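Local coordinates for putative NADH-depentdent flavin oxidoreductase (Cupriavidus metallidurans, PDB 5OCS), which probably acts as an FMN-dependent NADPH dehydrogenase of the Old Yellow Enzyme family, an ene-reductase that reduces activated carbon-carbon double bonds, at residues D[10-24]-D[319-333]. Residues are numbered along the deposited sequence; the frame is centred on the assembly and turned at random.
Sequences IGNLELANRIAIAPM and DIISIARAMLYDPRW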
# COMPACT_ATOMS: atom_id res chain seq x y z
N ILE D 10 6.02 -7.85 23.91
CA ILE D 10 4.84 -7.68 24.75
C ILE D 10 4.29 -9.07 24.99
O ILE D 10 3.97 -9.77 24.05
CB ILE D 10 3.80 -6.72 24.15
CG1 ILE D 10 3.52 -7.02 22.67
CG2 ILE D 10 4.30 -5.28 24.27
CD1 ILE D 10 2.35 -6.27 22.09
N GLY D 11 4.28 -9.51 26.25
CA GLY D 11 3.99 -10.89 26.56
C GLY D 11 5.00 -11.79 25.89
O GLY D 11 6.18 -11.56 26.00
N ASN D 12 4.54 -12.76 25.13
CA ASN D 12 5.45 -13.65 24.41
C ASN D 12 5.68 -13.16 22.98
O ASN D 12 6.41 -13.76 22.21
CB ASN D 12 4.92 -15.08 24.48
CG ASN D 12 4.85 -15.63 25.92
OD1 ASN D 12 4.74 -14.87 26.88
ND2 ASN D 12 4.91 -16.95 26.06
N LEU D 13 5.10 -12.01 22.64
CA LEU D 13 5.05 -11.56 21.28
C LEU D 13 6.24 -10.67 20.99
O LEU D 13 6.34 -9.56 21.53
CB LEU D 13 3.72 -10.83 21.06
CG LEU D 13 3.36 -10.51 19.62
CD1 LEU D 13 3.18 -11.79 18.82
CD2 LEU D 13 2.09 -9.66 19.58
N GLU D 14 7.17 -11.17 20.18
CA GLU D 14 8.39 -10.42 19.85
C GLU D 14 8.05 -9.39 18.77
O GLU D 14 7.28 -9.68 17.84
CB GLU D 14 9.53 -11.32 19.34
CG GLU D 14 10.13 -12.32 20.33
CD GLU D 14 10.73 -11.72 21.59
OE1 GLU D 14 11.37 -10.64 21.55
OE2 GLU D 14 10.60 -12.39 22.62
N LEU D 15 8.58 -8.19 18.93
CA LEU D 15 8.36 -7.11 17.99
C LEU D 15 9.67 -6.71 17.40
O LEU D 15 10.66 -6.58 18.12
CB LEU D 15 7.70 -5.90 18.69
CG LEU D 15 6.40 -6.19 19.45
CD1 LEU D 15 5.85 -4.94 20.15
CD2 LEU D 15 5.29 -6.79 18.55
N ALA D 16 9.67 -6.47 16.09
CA ALA D 16 10.88 -6.12 15.36
C ALA D 16 11.48 -4.75 15.76
O ALA D 16 12.69 -4.53 15.62
CB ALA D 16 10.59 -6.16 13.88
N ASN D 17 10.63 -3.83 16.20
CA ASN D 17 11.03 -2.51 16.65
C ASN D 17 9.91 -1.93 17.52
O ASN D 17 8.98 -2.63 17.79
CB ASN D 17 11.36 -1.61 15.46
CG ASN D 17 10.23 -1.57 14.44
OD1 ASN D 17 9.12 -1.22 14.78
ND2 ASN D 17 10.53 -1.93 13.18
N ARG D 18 10.04 -0.67 17.95
CA ARG D 18 9.12 -0.08 18.89
C ARG D 18 7.99 0.67 18.22
O ARG D 18 7.23 1.36 18.90
CB ARG D 18 9.87 0.82 19.85
CG ARG D 18 10.84 0.00 20.71
CD ARG D 18 11.68 0.99 21.50
NE ARG D 18 12.70 0.24 22.23
CZ ARG D 18 12.54 -0.35 23.41
NH1 ARG D 18 11.44 -0.19 24.11
NH2 ARG D 18 13.54 -1.08 23.91
N ILE D 19 7.83 0.49 16.89
CA ILE D 19 6.81 1.19 16.11
C ILE D 19 5.56 0.37 16.02
O ILE D 19 5.61 -0.77 15.57
CB ILE D 19 7.30 1.56 14.69
CG1 ILE D 19 8.56 2.42 14.73
CG2 ILE D 19 6.22 2.33 13.93
CD1 ILE D 19 9.32 2.39 13.43
N ALA D 20 4.43 0.92 16.48
CA ALA D 20 3.13 0.27 16.33
C ALA D 20 2.27 1.09 15.40
O ALA D 20 2.28 2.34 15.48
CB ALA D 20 2.45 0.12 17.69
N ILE D 21 1.49 0.42 14.54
CA ILE D 21 0.54 1.08 13.69
C ILE D 21 -0.75 1.16 14.46
O ILE D 21 -1.29 0.12 14.84
CB ILE D 21 0.33 0.37 12.33
CG1 ILE D 21 1.62 0.37 11.56
CG2 ILE D 21 -0.75 1.08 11.51
CD1 ILE D 21 1.61 -0.58 10.41
N ALA D 22 -1.25 2.38 14.67
CA ALA D 22 -2.38 2.62 15.56
C ALA D 22 -3.65 2.09 14.91
O ALA D 22 -3.73 2.08 13.70
CB ALA D 22 -2.55 4.13 15.84
N PRO D 23 -4.62 1.63 15.73
CA PRO D 23 -5.89 1.18 15.17
C PRO D 23 -6.59 2.41 14.63
O PRO D 23 -6.72 3.44 15.38
CB PRO D 23 -6.62 0.58 16.37
CG PRO D 23 -6.03 1.28 17.56
CD PRO D 23 -4.62 1.61 17.21
N MET D 24 -6.92 2.38 13.36
CA MET D 24 -7.48 3.54 12.71
C MET D 24 -8.72 3.09 11.98
O MET D 24 -8.62 2.34 11.03
CB MET D 24 -6.48 4.15 11.73
CG MET D 24 -5.39 4.92 12.41
SD MET D 24 -4.17 5.57 11.23
CE MET D 24 -3.24 4.10 10.84
N ASP D 319 7.66 2.79 25.88
CA ASP D 319 8.35 1.62 25.34
C ASP D 319 7.99 1.32 23.89
O ASP D 319 8.82 0.77 23.15
CB ASP D 319 8.01 0.42 26.20
CG ASP D 319 8.29 0.68 27.65
OD1 ASP D 319 9.48 0.95 27.91
OD2 ASP D 319 7.37 0.67 28.48
N ILE D 320 6.77 1.68 23.51
CA ILE D 320 6.28 1.49 22.15
C ILE D 320 5.57 2.79 21.79
O ILE D 320 4.91 3.41 22.66
CB ILE D 320 5.31 0.31 22.10
CG1 ILE D 320 6.07 -1.01 22.36
CG2 ILE D 320 4.58 0.28 20.76
CD1 ILE D 320 5.15 -2.17 22.61
N ILE D 321 5.72 3.23 20.54
CA ILE D 321 5.04 4.43 20.09
C ILE D 321 4.06 3.99 19.04
O ILE D 321 4.47 3.34 18.05
CB ILE D 321 5.97 5.55 19.58
CG1 ILE D 321 5.14 6.76 19.02
CG2 ILE D 321 6.98 5.07 18.54
CD1 ILE D 321 5.99 7.97 18.72
N SER D 322 2.80 4.36 19.21
CA SER D 322 1.82 4.14 18.15
C SER D 322 1.68 5.36 17.25
O SER D 322 1.64 6.49 17.72
CB SER D 322 0.47 3.67 18.71
OG SER D 322 -0.25 4.69 19.41
N ILE D 323 1.61 5.11 15.94
CA ILE D 323 1.57 6.17 14.95
C ILE D 323 0.36 5.98 14.06
O ILE D 323 0.10 4.88 13.61
CB ILE D 323 2.85 6.22 14.13
CG1 ILE D 323 4.05 6.54 15.02
CG2 ILE D 323 2.78 7.32 13.10
CD1 ILE D 323 5.38 6.31 14.36
N ALA D 324 -0.40 7.04 13.88
CA ALA D 324 -1.66 6.95 13.15
C ALA D 324 -1.53 7.73 11.82
O ALA D 324 -1.21 7.12 10.81
CB ALA D 324 -2.81 7.38 14.03
N ARG D 325 -1.86 9.03 11.81
CA ARG D 325 -1.97 9.79 10.60
C ARG D 325 -0.73 9.76 9.74
O ARG D 325 -0.86 9.65 8.54
CB ARG D 325 -2.40 11.23 10.89
CG ARG D 325 -3.85 11.29 11.29
CD ARG D 325 -4.36 12.71 11.34
NE ARG D 325 -5.79 12.75 11.67
CZ ARG D 325 -6.54 13.84 11.69
NH1 ARG D 325 -6.01 15.03 11.40
NH2 ARG D 325 -7.83 13.74 11.98
N ALA D 326 0.46 9.82 10.33
CA ALA D 326 1.68 9.80 9.51
C ALA D 326 1.83 8.49 8.74
O ALA D 326 2.48 8.50 7.71
CB ALA D 326 2.94 10.09 10.31
N MET D 327 1.29 7.40 9.29
CA MET D 327 1.30 6.11 8.59
C MET D 327 0.37 6.14 7.39
O MET D 327 0.67 5.45 6.41
CB MET D 327 0.88 4.95 9.50
CG MET D 327 1.87 4.51 10.55
SD MET D 327 3.41 3.83 9.87
CE MET D 327 2.91 2.86 8.46
N LEU D 328 -0.74 6.90 7.44
CA LEU D 328 -1.67 6.98 6.30
C LEU D 328 -1.06 7.83 5.19
O LEU D 328 -1.14 7.50 4.01
CB LEU D 328 -3.01 7.55 6.71
CG LEU D 328 -3.77 6.82 7.81
CD1 LEU D 328 -5.01 7.59 8.20
CD2 LEU D 328 -4.04 5.34 7.47
N TYR D 329 -0.41 8.91 5.59
CA TYR D 329 0.19 9.88 4.66
C TYR D 329 1.54 9.38 4.16
O TYR D 329 2.07 9.90 3.15
CB TYR D 329 0.36 11.22 5.39
CG TYR D 329 0.61 12.41 4.51
CD1 TYR D 329 -0.34 12.83 3.60
CD2 TYR D 329 1.81 13.16 4.60
CE1 TYR D 329 -0.12 13.91 2.77
CE2 TYR D 329 2.02 14.27 3.79
CZ TYR D 329 1.02 14.65 2.89
OH TYR D 329 1.15 15.71 2.02
N ASP D 330 2.12 8.41 4.88
CA ASP D 330 3.40 7.71 4.48
C ASP D 330 3.39 6.26 5.00
O ASP D 330 3.90 5.95 6.09
CB ASP D 330 4.61 8.46 5.03
CG ASP D 330 5.94 7.82 4.64
OD1 ASP D 330 5.99 6.83 3.85
OD2 ASP D 330 6.97 8.30 5.21
N PRO D 331 2.81 5.33 4.23
CA PRO D 331 2.77 3.95 4.69
C PRO D 331 4.12 3.28 4.72
O PRO D 331 4.22 2.18 5.23
CB PRO D 331 1.88 3.25 3.65
CG PRO D 331 2.06 4.08 2.46
CD PRO D 331 2.13 5.49 2.95
N ARG D 332 5.16 3.94 4.19
CA ARG D 332 6.52 3.51 4.35
C ARG D 332 7.25 4.25 5.49
O ARG D 332 8.52 4.24 5.55
CB ARG D 332 7.30 3.70 3.04
CG ARG D 332 6.62 3.07 1.81
CD ARG D 332 6.52 1.56 1.86
NE ARG D 332 6.22 1.15 0.49
CZ ARG D 332 5.06 0.75 0.01
NH1 ARG D 332 4.05 0.43 0.78
NH2 ARG D 332 4.96 0.58 -1.31
N TRP D 333 6.50 4.90 6.38
CA TRP D 333 7.11 5.67 7.47
C TRP D 333 8.24 4.93 8.21
O TRP D 333 9.32 5.54 8.44
CB TRP D 333 6.03 6.14 8.48
CG TRP D 333 6.54 7.18 9.47
CD1 TRP D 333 6.45 8.52 9.33
CD2 TRP D 333 7.24 6.94 10.70
NE1 TRP D 333 7.04 9.15 10.40
CE2 TRP D 333 7.53 8.21 11.26
CE3 TRP D 333 7.62 5.78 11.40
CZ2 TRP D 333 8.19 8.37 12.48
CZ3 TRP D 333 8.30 5.94 12.63
CH2 TRP D 333 8.57 7.23 13.14
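Ile-19, Ala-20 and Ile-21 run parallel to Ile-321, Ser-322 and Ile-323. Four backbone hydrogen bonds join the strands, from Ile-321 N to Arg-18 O (2.9 Å) through to Ala-22 N on Ile-323 O (3.0 Å).

Packing is tight on both faces of the sheet. On the Ala-20 face, inside the barrel, Ala-20 CB meets Ile-320 CG2 at 3.7 Å. CD1 of the same isoleucine presses on Ile-10 CG2 (3.6 Å) and Leu-15 CD1, crossing both side chains at about a right angle. On the other face, Ile-19 CD1 meets the edge of the Trp-333 ring at CZ3 (3.8 Å), while Ile-323 CD1 lies over one ring face, toward the rim.

The extended chain of Arg-18 runs alongside Asp-319 O. NH1 donates to a lone pair of that oxygen at 3.0 Å, nearly in the guanidinium plane. The Asp-319 carboxylate instead pairs with Lys-290.

The C-terminal end is the more open side. Met-24 and Ala-324 are partly exposed and Arg-325 is exposed. Met-24 still packs closely: SD meets Leu-328 CG at 3.7 Å and rests against Ala-324. The bend at chi3 (-76°) turns CE to Leu-328 CD2 (3.7 Å).

Pro-23, Ala-324 and Arg-325 belong to the FMN site. Strands 19-21 and 320-323 are the first and last of eight, and their pairing closes the TIM barrel.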